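Side-chain contacts in precorrin-6Y C5,15-methyltransferase (Decarboxylating) (PDB 3E05), which probably methylates precorrin-6Y at C5 and C15 with S-adenosylmethionine on the way to adenosylcobalamin, the chain described being its C-terminal domain: residues 54-59 against 85-90; 35-40 against 191-196; 150-155 against 162-167. One frame throughout, in Å; residues are numbered along the deposited sequence.

Contact 1. Residues 54-59 against 85-90; sequences VSIEAS and KKFVAR
Ile56, midway along residues 54-59, reaches across to Phe87 and Ala89 where helix 74-86 comes to its end. From CB the side chain forks. A chi1 of -75° sets CG1 beside the backbone N and CG2 anti to it. The branch methyl lies against the base of the aromatic side chain, with Ile56 CG2 3.7 Å from Phe87 CB and 4.1 Å from Phe87 CG. The other arm begins at CG1, which rests 3.9 Å from Ala89 CB. The extended arm ends at CD1, and Ile56 CD1 approaches Phe87 CD2 to 4.0 Å, coming to the ring obliquely. The two side chains cross at roughly a right angle, and Ile56 touches both CB and the ring of Phe87. One face of the ring carries Lys86 CG, 4.1 Å above the plane of Phe87 and over its centre. Ala89 is shared: its CB also lies 3.7 Å from Ser59 OG, one helical turn on from Ile56. That hydroxyl turns back on its own helix, donating to Ile56 O at 2.7 Å with a C=O...donor angle of 129°, which ties its polar end down while the oxygen still packs on the methyl. An alanine in place of Ser59 would lose this bond and would probably leave a small gap beside Ala89 CB. A Schellman motif with positive phi at Val88 follows Phe87 and turns the chain; Ala89 beyond it again points at the neighbouring helix. Phe87 also meets Tyr6 edge-to-face and packs against Phe16. In this Rossmann-like methyltransferase domain the contact joins helix 53-61 to the chain leaving helix 74-86, the next crossover helix; Ile56 continues onto Asn83 and Leu84, and Ser59 reaches Ile67 on strand 66-71.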
ATOM      1  N   VAL D  54      14.112   1.352  18.625  1.00 22.14           N
ATOM      2  CA  VAL D  54      14.017   2.788  18.350  1.00 28.50           C
ATOM      3  C   VAL D  54      15.043   3.534  19.191  1.00 28.66           C
ATOM      4  O   VAL D  54      15.822   4.319  18.658  1.00 27.33           O
ATOM      5  CB  VAL D  54      12.596   3.344  18.609  1.00 25.93           C
ATOM      6  CG1 VAL D  54      12.515   4.859  18.313  1.00 30.34           C
ATOM      7  CG2 VAL D  54      11.557   2.556  17.764  1.00 26.65           C
ATOM      8  N   SER D  55      15.050   3.257  20.493  1.00 32.23           N
ATOM      9  CA  SER D  55      16.030   3.836  21.433  1.00 29.04           C
ATOM     10  C   SER D  55      17.462   3.602  20.984  1.00 27.56           C
ATOM     11  O   SER D  55      18.286   4.512  21.050  1.00 33.37           O
ATOM     12  CB  SER D  55      15.853   3.218  22.817  1.00 31.04           C
ATOM     13  OG  SER D  55      14.860   3.908  23.533  1.00 30.90           O
ATOM     14  N   ILE D  56      17.736   2.394  20.502  1.00 25.72           N
ATOM     15  CA  ILE D  56      19.099   2.001  20.137  1.00 30.99           C
ATOM     16  C   ILE D  56      19.601   2.734  18.889  1.00 33.76           C
ATOM     17  O   ILE D  56      20.698   3.290  18.889  1.00 29.91           O
ATOM     18  CB  ILE D  56      19.226   0.470  20.013  1.00 32.74           C
ATOM     19  CG1 ILE D  56      19.237  -0.160  21.411  1.00 34.45           C
ATOM     20  CG2 ILE D  56      20.463   0.060  19.232  1.00 34.16           C
ATOM     21  CD1 ILE D  56      19.056  -1.655  21.393  1.00 32.48           C
ATOM     22  N   GLU D  57      18.797   2.762  17.831  1.00 31.65           N
ATOM     23  CA  GLU D  57      19.179   3.543  16.641  1.00 29.14           C
ATOM     24  C   GLU D  57      19.161   5.074  16.857  1.00 27.03           C
ATOM     25  O   GLU D  57      20.017   5.789  16.333  1.00 27.06           O
ATOM     26  CB  GLU D  57      18.385   3.084  15.400  1.00 27.78           C
ATOM     27  CG  GLU D  57      18.811   1.690  14.927  1.00 29.05           C
ATOM     28  CD  GLU D  57      18.175   1.273  13.630  1.00 29.41           C
ATOM     29  OE1 GLU D  57      17.440   2.082  13.029  1.00 31.12           O
ATOM     30  OE2 GLU D  57      18.394   0.122  13.210  1.00 32.63           O
ATOM     31  N   ALA D  58      18.225   5.561  17.676  1.00 26.26           N
ATOM     32  CA  ALA D  58      18.223   6.962  18.126  1.00 30.85           C
ATOM     33  C   ALA D  58      19.536   7.345  18.820  1.00 32.55           C
ATOM     34  O   ALA D  58      20.048   8.455  18.627  1.00 32.45           O
ATOM     35  CB  ALA D  58      17.092   7.207  19.072  1.00 30.20           C
ATOM     36  N   SER D  59      20.049   6.420  19.633  1.00 34.35           N
ATOM     37  CA  SER D  59      21.288   6.622  20.378  1.00 31.20           C
ATOM     38  C   SER D  59      22.496   6.703  19.451  1.00 34.93           C
ATOM     39  O   SER D  59      23.460   7.417  19.743  1.00 37.41           O
ATOM     40  CB  SER D  59      21.458   5.541  21.448  1.00 30.63           C
ATOM     41  OG  SER D  59      22.040   4.367  20.920  1.00 31.87           O
ATOM     42  N   LYS D  85      23.292  -3.910  25.675  1.00 47.27           N
ATOM     43  CA  LYS D  85      24.629  -4.466  25.804  1.00 54.65           C
ATOM     44  C   LYS D  85      25.206  -4.869  24.434  1.00 51.80           C
ATOM     45  O   LYS D  85      26.341  -4.510  24.123  1.00 53.47           O
ATOM     46  CB  LYS D  85      24.588  -5.645  26.797  1.00 56.61           C
ATOM     47  CG  LYS D  85      25.883  -6.434  26.980  1.00 65.93           C
ATOM     48  CD  LYS D  85      25.931  -7.155  28.337  1.00 69.19           C
ATOM     49  CE  LYS D  85      24.682  -8.011  28.632  1.00 78.94           C
ATOM     50  NZ  LYS D  85      24.576  -9.248  27.801  1.00 83.75           N
ATOM     51  N   LYS D  86      24.418  -5.580  23.621  1.00 46.20           N
ATOM     52  CA  LYS D  86      24.855  -6.043  22.291  1.00 43.96           C
ATOM     53  C   LYS D  86      25.240  -4.907  21.336  1.00 45.04           C
ATOM     54  O   LYS D  86      26.250  -4.997  20.622  1.00 44.29           O
ATOM     55  CB  LYS D  86      23.764  -6.912  21.639  1.00 44.62           C
ATOM     56  CG  LYS D  86      24.107  -7.428  20.239  1.00 38.98           C
ATOM     57  CD  LYS D  86      23.034  -8.361  19.686  1.00 42.15           C
ATOM     58  CE  LYS D  86      23.488  -8.937  18.362  1.00 40.23           C
ATOM     59  NZ  LYS D  86      22.519  -9.795  17.643  1.00 36.32           N
ATOM     60  N   PHE D  87      24.439  -3.843  21.331  1.00 43.33           N
ATOM     61  CA  PHE D  87      24.604  -2.769  20.357  1.00 41.41           C
ATOM     62  C   PHE D  87      25.357  -1.575  20.919  1.00 46.39           C
ATOM     63  O   PHE D  87      25.542  -0.565  20.229  1.00 48.89           O
ATOM     64  CB  PHE D  87      23.251  -2.364  19.774  1.00 39.03           C
ATOM     65  CG  PHE D  87      22.599  -3.459  18.999  1.00 34.65           C
ATOM     66  CD1 PHE D  87      23.104  -3.838  17.761  1.00 34.35           C
ATOM     67  CD2 PHE D  87      21.493  -4.130  19.509  1.00 35.08           C
ATOM     68  CE1 PHE D  87      22.521  -4.861  17.041  1.00 36.79           C
ATOM     69  CE2 PHE D  87      20.892  -5.159  18.796  1.00 35.73           C
ATOM     70  CZ  PHE D  87      21.411  -5.525  17.548  1.00 33.02           C
ATOM     71  N   VAL D  88      25.804  -1.730  22.166  1.00 47.40           N
ATOM     72  CA  VAL D  88      26.556  -0.718  22.914  1.00 50.48           C
ATOM     73  C   VAL D  88      25.812   0.628  22.926  1.00 49.37           C
ATOM     74  O   VAL D  88      26.333   1.664  22.496  1.00 50.43           O
ATOM     75  CB  VAL D  88      28.045  -0.592  22.443  1.00 52.62           C
ATOM     76  CG1 VAL D  88      28.874   0.069  23.518  1.00 54.39           C
ATOM     77  CG2 VAL D  88      28.646  -1.962  22.114  1.00 51.94           C
ATOM     78  N   ALA D  89      24.572   0.587  23.400  1.00 44.32           N
ATOM     79  CA  ALA D  89      23.753   1.777  23.496  1.00 43.24           C
ATOM     80  C   ALA D  89      23.868   2.297  24.912  1.00 42.08           C
ATOM     81  O   ALA D  89      22.930   2.178  25.706  1.00 44.60           O
ATOM     82  CB  ALA D  89      22.307   1.460  23.144  1.00 37.71           C
ATOM     83  N   ARG D  90      25.031   2.876  25.225  1.00 43.10           N
ATOM     84  CA  ARG D  90      25.367   3.246  26.602  1.00 44.87           C
ATOM     85  C   ARG D  90      24.620   4.472  27.071  1.00 43.55           C
ATOM     86  O   ARG D  90      24.418   4.648  28.280  1.00 43.64           O
ATOM     87  CB  ARG D  90      26.875   3.479  26.765  1.00 49.93           C
ATOM     88  CG  ARG D  90      27.746   2.453  26.082  1.00 57.04           C
ATOM     89  CD  ARG D  90      28.051   1.240  26.946  1.00 66.54           C
ATOM     90  NE  ARG D  90      28.795   1.580  28.154  1.00 70.75           N
ATOM     91  CZ  ARG D  90      29.197   0.702  29.065  1.00 72.34           C
ATOM     92  NH1 ARG D  90      28.945  -0.590  28.914  1.00 72.59           N
ATOM     93  NH2 ARG D  90      29.851   1.125  30.132  1.00 70.51           N
TER

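Contact 2. Residues 35-40 against 191-196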
ATOM      1  N   LYS D  35      10.943  11.208  11.476  1.00 23.10           N
ATOM      2  CA  LYS D  35       9.840  12.024  11.983  1.00 24.41           C
ATOM      3  C   LYS D  35      10.171  12.635  13.358  1.00 28.82           C
ATOM      4  O   LYS D  35       9.680  13.714  13.707  1.00 30.83           O
ATOM      5  CB  LYS D  35       8.539  11.201  12.066  1.00 24.81           C
ATOM      6  CG  LYS D  35       7.925  10.777  10.688  1.00 27.32           C
ATOM      7  CD  LYS D  35       7.622  11.957   9.763  1.00 28.81           C
ATOM      8  CE  LYS D  35       7.112  11.450   8.403  1.00 23.19           C
ATOM      9  NZ  LYS D  35       6.760  12.553   7.509  1.00 25.47           N
ATOM     10  N   LEU D  36      11.014  11.952  14.128  1.00 28.25           N
ATOM     11  CA  LEU D  36      11.445  12.479  15.432  1.00 30.19           C
ATOM     12  C   LEU D  36      12.354  13.717  15.355  1.00 32.74           C
ATOM     13  O   LEU D  36      12.563  14.374  16.374  1.00 33.78           O
ATOM     14  CB  LEU D  36      12.103  11.392  16.271  1.00 28.23           C
ATOM     15  CG  LEU D  36      11.140  10.439  16.995  1.00 26.17           C
ATOM     16  CD1 LEU D  36      11.817   9.137  17.350  1.00 25.98           C
ATOM     17  CD2 LEU D  36      10.583  11.124  18.262  1.00 26.65           C
ATOM     18  N   ARG D  37      12.877  14.023  14.165  1.00 28.64           N
ATOM     19  CA  ARG D  37      13.721  15.212  13.930  1.00 33.86           C
ATOM     20  C   ARG D  37      14.845  15.317  14.971  1.00 32.67           C
ATOM     21  O   ARG D  37      14.933  16.293  15.714  1.00 36.94           O
ATOM     22  CB  ARG D  37      12.886  16.499  13.928  1.00 29.98           C
ATOM     23  CG  ARG D  37      11.987  16.682  12.728  1.00 46.25           C
ATOM     24  CD  ARG D  37      10.995  17.816  12.964  1.00 53.99           C
ATOM     25  NE  ARG D  37      11.637  19.027  13.466  1.00 64.69           N
ATOM     26  CZ  ARG D  37      11.003  20.010  14.103  1.00 69.61           C
ATOM     27  NH1 ARG D  37       9.692  19.937  14.329  1.00 58.27           N
ATOM     28  NH2 ARG D  37      11.687  21.070  14.520  1.00 73.11           N
ATOM     29  N   LEU D  38      15.659  14.275  15.039  1.00 31.22           N
ATOM     30  CA  LEU D  38      16.711  14.156  16.039  1.00 32.31           C
ATOM     31  C   LEU D  38      17.927  15.017  15.709  1.00 37.58           C
ATOM     32  O   LEU D  38      18.282  15.205  14.552  1.00 36.69           O
ATOM     33  CB  LEU D  38      17.135  12.688  16.190  1.00 32.11           C
ATOM     34  CG  LEU D  38      16.058  11.681  16.639  1.00 27.85           C
ATOM     35  CD1 LEU D  38      16.696  10.299  16.844  1.00 30.39           C
ATOM     36  CD2 LEU D  38      15.320  12.113  17.889  1.00 31.33           C
ATOM     37  N   GLN D  39      18.548  15.555  16.746  1.00 38.02           N
ATOM     38  CA  GLN D  39      19.860  16.169  16.623  1.00 41.13           C
ATOM     39  C   GLN D  39      20.610  15.786  17.887  1.00 41.37           C
ATOM     40  O   GLN D  39      19.986  15.399  18.866  1.00 37.26           O
ATOM     41  CB  GLN D  39      19.763  17.689  16.440  1.00 43.76           C
ATOM     42  CG  GLN D  39      18.760  18.391  17.322  1.00 51.11           C
ATOM     43  CD  GLN D  39      18.525  19.841  16.908  1.00 57.12           C
ATOM     44  OE1 GLN D  39      17.750  20.128  15.991  1.00 61.20           O
ATOM     45  NE2 GLN D  39      19.188  20.760  17.595  1.00 57.99           N
ATOM     46  N   ASP D  40      21.936  15.885  17.876  1.00 38.68           N
ATOM     47  CA  ASP D  40      22.730  15.466  19.029  1.00 42.09           C
ATOM     48  C   ASP D  40      22.417  16.304  20.288  1.00 38.14           C
ATOM     49  O   ASP D  40      21.854  17.390  20.182  1.00 37.94           O
ATOM     50  CB  ASP D  40      24.223  15.477  18.684  1.00 43.39           C
ATOM     51  CG  ASP D  40      25.010  14.452  19.482  1.00 46.86           C
ATOM     52  OD1 ASP D  40      24.409  13.757  20.326  1.00 43.26           O
ATOM     53  OD2 ASP D  40      26.233  14.335  19.264  1.00 49.34           O
ATOM     54  N   THR D 191       2.961  12.177  14.041  1.00 26.31           N
ATOM     55  CA  THR D 191       3.911  13.200  14.466  1.00 26.72           C
ATOM     56  C   THR D 191       3.183  14.453  14.933  1.00 31.93           C
ATOM     57  O   THR D 191       2.315  14.975  14.242  1.00 28.94           O
ATOM     58  CB  THR D 191       4.913  13.512  13.349  1.00 28.04           C
ATOM     59  OG1 THR D 191       5.473  12.278  12.885  1.00 27.57           O
ATOM     60  CG2 THR D 191       6.057  14.416  13.863  1.00 31.67           C
ATOM     61  N   ALA D 192       3.549  14.931  16.122  1.00 31.74           N
ATOM     62  CA  ALA D 192       2.880  16.074  16.728  1.00 30.74           C
ATOM     63  C   ALA D 192       3.900  17.067  17.258  1.00 33.10           C
ATOM     64  O   ALA D 192       4.877  16.685  17.906  1.00 29.32           O
ATOM     65  CB  ALA D 192       1.957  15.619  17.829  1.00 31.86           C
ATOM     66  N   TRP D 193       3.681  18.337  16.954  1.00 31.11           N
ATOM     67  CA  TRP D 193       4.586  19.399  17.371  1.00 35.78           C
ATOM     68  C   TRP D 193       3.770  20.668  17.503  1.00 38.53           C
ATOM     69  O   TRP D 193       2.630  20.727  17.042  1.00 35.29           O
ATOM     70  CB  TRP D 193       5.742  19.581  16.363  1.00 36.30           C
ATOM     71  CG  TRP D 193       5.312  20.094  15.007  1.00 42.59           C
ATOM     72  CD1 TRP D 193       5.442  21.373  14.538  1.00 46.39           C
ATOM     73  CD2 TRP D 193       4.671  19.347  13.954  1.00 45.08           C
ATOM     74  NE1 TRP D 193       4.935  21.468  13.265  1.00 46.33           N
ATOM     75  CE2 TRP D 193       4.451  20.244  12.881  1.00 48.60           C
ATOM     76  CE3 TRP D 193       4.263  18.011  13.811  1.00 41.73           C
ATOM     77  CZ2 TRP D 193       3.836  19.850  11.680  1.00 46.00           C
ATOM     78  CZ3 TRP D 193       3.637  17.620  12.607  1.00 42.70           C
ATOM     79  CH2 TRP D 193       3.438  18.538  11.563  1.00 44.34           C
ATOM     80  N   LYS D 194       4.334  21.677  18.152  1.00 40.76           N
ATOM     81  CA  LYS D 194       3.629  22.944  18.260  1.00 45.58           C
ATOM     82  C   LYS D 194       4.061  23.838  17.111  1.00 53.52           C
ATOM     83  O   LYS D 194       5.264  24.062  16.888  1.00 51.64           O
ATOM     84  CB  LYS D 194       3.876  23.613  19.616  1.00 44.40           C
ATOM     85  CG  LYS D 194       3.274  22.892  20.821  1.00 41.22           C
ATOM     86  CD  LYS D 194       1.789  23.212  20.976  1.00 48.80           C
ATOM     87  CE  LYS D 194       1.215  22.557  22.219  1.00 42.72           C
ATOM     88  NZ  LYS D 194       1.767  23.129  23.476  1.00 57.34           N
ATOM     89  N   SER D 195       3.071  24.330  16.373  1.00 60.32           N
ATOM     90  CA  SER D 195       3.310  25.254  15.273  1.00 69.54           C
ATOM     91  C   SER D 195       3.760  26.617  15.814  1.00 75.12           C
ATOM     92  O   SER D 195       4.390  27.399  15.095  1.00 75.85           O
ATOM     93  CB  SER D 195       2.048  25.397  14.426  1.00 67.97           C
ATOM     94  OG  SER D 195       2.375  25.751  13.097  1.00 69.85           O
ATOM     95  N   ASP D 196       3.438  26.863  17.089  1.00 81.31           N
ATOM     96  CA  ASP D 196       3.830  28.058  17.846  1.00 86.39           C
ATOM     97  C   ASP D 196       5.335  28.339  17.914  1.00 85.53           C
ATOM     98  O   ASP D 196       5.775  29.417  17.502  1.00 86.75           O
ATOM     99  CB  ASP D 196       3.295  27.969  19.285  1.00 89.90           C
ATOM    100  CG  ASP D 196       1.782  28.072  19.362  1.00 96.82           C
ATOM    101  OD1 ASP D 196       1.216  29.050  18.822  1.00100.45           O
ATOM    102  OD2 ASP D 196       1.162  27.180  19.980  1.00 99.32           O
TER
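Lys35, in the last turn of helix 26-35, lays the start of its side chain over the hydroxyl of Thr191. Lys35 CB is 3.4 Å from Thr191 OG1, with Lys35 CG at 3.6 Å and Lys35 CD at 3.8 Å from the same oxygen, three successive methylenes that run past it. A bend at chi2 (-57°) carries the rest of the chain off, and the ammonium group forms salt bridges with Glu163 of the same chain and Glu27 of the second subunit. The threonine methyl takes the backbone side: Thr191 CG2 lies 3.7 Å from Lys35 O. The strand met here belongs to the feature that marks class I methyltransferase folds, a last strand running antiparallel between 137-142 and 161-173 in an otherwise largely parallel sheet; Thr191 and Trp193 project from it on the side facing the helix end. Leu36 points away from this strand, but Arg37, whose positive phi takes the chain out of the helix, points back at it. The contact is loose, with Arg37 NH1 4.4 Å from Trp193 CG. That indole carbon lies at the edge of the guanidinium, near its plane, while NH1 comes to the indole obliquely, an approach quite unlike a stack. Arg37 also packs on Val137 and on Pro7 of the second subunit.

Contact 3. Residues 150-155 against 162-167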
ATOM      1  N   LYS D 150      -7.715   8.018  19.045  1.00 36.21           N
ATOM      2  CA  LYS D 150      -7.571   8.684  20.334  1.00 38.37           C
ATOM      3  C   LYS D 150      -6.292   9.515  20.373  1.00 36.58           C
ATOM      4  O   LYS D 150      -6.309  10.632  20.891  1.00 38.97           O
ATOM      5  CB  LYS D 150      -7.616   7.672  21.485  1.00 41.74           C
ATOM      6  CG  LYS D 150      -8.966   6.957  21.659  1.00 49.99           C
ATOM      7  CD  LYS D 150     -10.032   7.862  22.280  1.00 63.25           C
ATOM      8  CE  LYS D 150     -11.350   7.124  22.514  1.00 64.34           C
ATOM      9  NZ  LYS D 150     -12.150   6.986  21.265  1.00 69.38           N
ATOM     10  N   ALA D 151      -5.206   8.998  19.788  1.00 33.65           N
ATOM     11  CA  ALA D 151      -3.932   9.740  19.769  1.00 33.46           C
ATOM     12  C   ALA D 151      -4.073  11.051  19.033  1.00 35.04           C
ATOM     13  O   ALA D 151      -3.627  12.081  19.536  1.00 35.70           O
ATOM     14  CB  ALA D 151      -2.789   8.912  19.175  1.00 32.20           C
ATOM     15  N   VAL D 152      -4.727  11.030  17.866  1.00 31.86           N
ATOM     16  CA  VAL D 152      -4.966  12.269  17.133  1.00 34.46           C
ATOM     17  C   VAL D 152      -5.878  13.219  17.926  1.00 35.63           C
ATOM     18  O   VAL D 152      -5.604  14.417  18.004  1.00 36.93           O
ATOM     19  CB  VAL D 152      -5.474  12.002  15.680  1.00 33.56           C
ATOM     20  CG1 VAL D 152      -5.760  13.298  14.953  1.00 34.81           C
ATOM     21  CG2 VAL D 152      -4.417  11.222  14.914  1.00 31.07           C
ATOM     22  N   GLU D 153      -6.922  12.666  18.540  1.00 37.63           N
ATOM     23  CA  GLU D 153      -7.875  13.432  19.346  1.00 41.00           C
ATOM     24  C   GLU D 153      -7.218  14.134  20.548  1.00 38.24           C
ATOM     25  O   GLU D 153      -7.434  15.324  20.759  1.00 40.21           O
ATOM     26  CB  GLU D 153      -9.021  12.525  19.810  1.00 40.39           C
ATOM     27  CG  GLU D 153     -10.151  13.252  20.547  1.00 52.32           C
ATOM     28  CD  GLU D 153     -11.087  12.313  21.294  1.00 52.82           C
ATOM     29  OE1 GLU D 153     -11.363  11.196  20.799  1.00 61.21           O
ATOM     30  OE2 GLU D 153     -11.559  12.701  22.383  1.00 61.80           O
ATOM     31  N   PHE D 154      -6.414  13.401  21.313  1.00 37.56           N
ATOM     32  CA  PHE D 154      -5.758  13.951  22.516  1.00 39.57           C
ATOM     33  C   PHE D 154      -4.681  14.983  22.209  1.00 40.49           C
ATOM     34  O   PHE D 154      -4.574  15.994  22.897  1.00 40.61           O
ATOM     35  CB  PHE D 154      -5.179  12.848  23.408  1.00 39.44           C
ATOM     36  CG  PHE D 154      -6.180  11.810  23.832  1.00 43.44           C
ATOM     37  CD1 PHE D 154      -7.514  12.152  24.082  1.00 43.99           C
ATOM     38  CD2 PHE D 154      -5.785  10.484  24.001  1.00 40.65           C
ATOM     39  CE1 PHE D 154      -8.437  11.186  24.461  1.00 46.40           C
ATOM     40  CE2 PHE D 154      -6.699   9.511  24.396  1.00 44.74           C
ATOM     41  CZ  PHE D 154      -8.031   9.863  24.626  1.00 45.52           C
ATOM     42  N   LEU D 155      -3.888  14.725  21.178  1.00 36.39           N
ATOM     43  CA  LEU D 155      -2.845  15.654  20.754  1.00 34.80           C
ATOM     44  C   LEU D 155      -3.418  16.944  20.170  1.00 38.63           C
ATOM     45  O   LEU D 155      -2.870  18.025  20.391  1.00 42.94           O
ATOM     46  CB  LEU D 155      -1.905  14.987  19.736  1.00 34.19           C
ATOM     47  CG  LEU D 155      -0.966  13.876  20.232  1.00 36.70           C
ATOM     48  CD1 LEU D 155      -0.492  13.072  19.051  1.00 34.79           C
ATOM     49  CD2 LEU D 155       0.224  14.411  21.036  1.00 34.76           C
ATOM     50  N   VAL D 162      -0.715  17.993  14.039  1.00 36.88           N
ATOM     51  CA  VAL D 162      -0.586  16.533  13.925  1.00 34.16           C
ATOM     52  C   VAL D 162      -0.548  16.111  12.446  1.00 34.80           C
ATOM     53  O   VAL D 162      -1.395  16.516  11.656  1.00 32.99           O
ATOM     54  CB  VAL D 162      -1.721  15.781  14.703  1.00 32.13           C
ATOM     55  CG1 VAL D 162      -1.647  14.249  14.501  1.00 35.22           C
ATOM     56  CG2 VAL D 162      -1.671  16.100  16.199  1.00 33.84           C
ATOM     57  N   GLU D 163       0.467  15.330  12.087  1.00 31.17           N
ATOM     58  CA  GLU D 163       0.509  14.645  10.800  1.00 30.65           C
ATOM     59  C   GLU D 163       0.346  13.156  11.067  1.00 30.67           C
ATOM     60  O   GLU D 163       0.888  12.637  12.044  1.00 29.67           O
ATOM     61  CB  GLU D 163       1.843  14.894  10.103  1.00 29.21           C
ATOM     62  CG  GLU D 163       2.071  14.018   8.851  1.00 36.86           C
ATOM     63  CD  GLU D 163       3.498  14.051   8.367  1.00 37.27           C
ATOM     64  OE1 GLU D 163       3.892  15.077   7.785  1.00 42.96           O
ATOM     65  OE2 GLU D 163       4.230  13.059   8.561  1.00 34.80           O
ATOM     66  N   VAL D 164      -0.395  12.466  10.198  1.00 27.83           N
ATOM     67  CA  VAL D 164      -0.468  11.008  10.240  1.00 27.71           C
ATOM     68  C   VAL D 164       0.089  10.471   8.932  1.00 31.26           C
ATOM     69  O   VAL D 164      -0.346  10.897   7.871  1.00 26.84           O
ATOM     70  CB  VAL D 164      -1.915  10.507  10.420  1.00 31.11           C
ATOM     71  CG1 VAL D 164      -1.937   8.986  10.567  1.00 28.84           C
ATOM     72  CG2 VAL D 164      -2.580  11.195  11.611  1.00 28.18           C
ATOM     73  N   ALA D 165       1.053   9.558   9.014  1.00 24.67           N
ATOM     74  CA  ALA D 165       1.615   8.910   7.816  1.00 28.48           C
ATOM     75  C   ALA D 165       1.422   7.392   7.899  1.00 28.92           C
ATOM     76  O   ALA D 165       1.959   6.723   8.789  1.00 28.40           O
ATOM     77  CB  ALA D 165       3.082   9.259   7.655  1.00 21.92           C
ATOM     78  N   CYS D 166       0.633   6.847   6.979  1.00 23.99           N
ATOM     79  CA  CYS D 166       0.412   5.410   6.949  1.00 24.50           C
ATOM     80  C   CYS D 166       1.430   4.810   6.020  1.00 26.20           C
ATOM     81  O   CYS D 166       1.474   5.135   4.824  1.00 23.39           O
ATOM     82  CB  CYS D 166      -1.003   5.049   6.492  1.00 27.78           C
ATOM     83  SG  CYS D 166      -1.286   3.268   6.537  1.00 26.70           S
ATOM     84  N   VAL D 167       2.258   3.943   6.585  1.00 25.15           N
ATOM     85  CA  VAL D 167       3.395   3.382   5.869  1.00 22.63           C
ATOM     86  C   VAL D 167       3.146   1.909   5.627  1.00 24.43           C
ATOM     87  O   VAL D 167       2.954   1.138   6.565  1.00 24.04           O
ATOM     88  CB  VAL D 167       4.736   3.614   6.642  1.00 26.27           C
ATOM     89  CG1 VAL D 167       5.892   2.826   6.001  1.00 26.60           C
ATOM     90  CG2 VAL D 167       5.059   5.118   6.709  1.00 26.08           C
TER
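Val152 and Leu155, one turn apart on helix 145-157, face Val162 and Val164, two residues apart on strand 161-173, and the four side chains interlock. The main bump is the methyl CG2 of Val152. It enters the notch between the two strand valines, where Val152 CG2 lies 3.8 Å from Val164 CG2 and 4.1 Å from Val162 CG1. Alternation along the strand brings these two residues out on one side, so their neighbouring methyls form the walls of the notch. The fit works in reverse as well: Val162 pushes its forked end into the groove between Val152 and Leu155. With CG1 anti to the backbone N (chi1 176°), one prong goes to Val152 and the other to the stem of the leucine, Val162 CG2 resting 3.7 Å from Leu155 CB. Leu155 also packs on Ala192, Ile138 and Leu140, over the adjoining strands. Helix and strand segments run nearly antiparallel, at 166°, with axes 9.6 Å apart at closest approach; helix 145-157 links the parallel strands 137-142 and 161-173 as a beta-alpha-beta crossover, with strand 180-193 between them in the sheet. Val152 also packs on Leu145 of the third subunit and Lys179 of the second. Residues 164-167 pair antiparallel with a strand of the second subunit, which carries the sheet across the interface. Everything that touches between helix and strand is hydrocarbon. The pairing therefore has no directional bond to fix its register and probably depends mainly on the shapes of the branched side chains, while several backbone groups of the strand pair with strand 180-193 or with the second subunit.

Contacts 1 and 3 are buried and almost wholly apolar, but they lie on opposite sides of the chain's centre, about 27 Å apart between centres. Contact 1 joins helix 53-61 to the end of the next crossover, beside the parallel strands; contact 3 lays a helix on the edge strand 161-173, beyond the one reversed strand. Contact 2 is only partly buried, and its meeting groups are more polar. It touches contact 1 where Leu38 meets Ala58, and is bound more fully to contact 3: strands 180-193 and 161-173 are sheet neighbours, and a salt bridge also joins the two contacts. Contacts 2 and 3 both reach the second subunit, whereas contact 1 touches no other chain of the assembly.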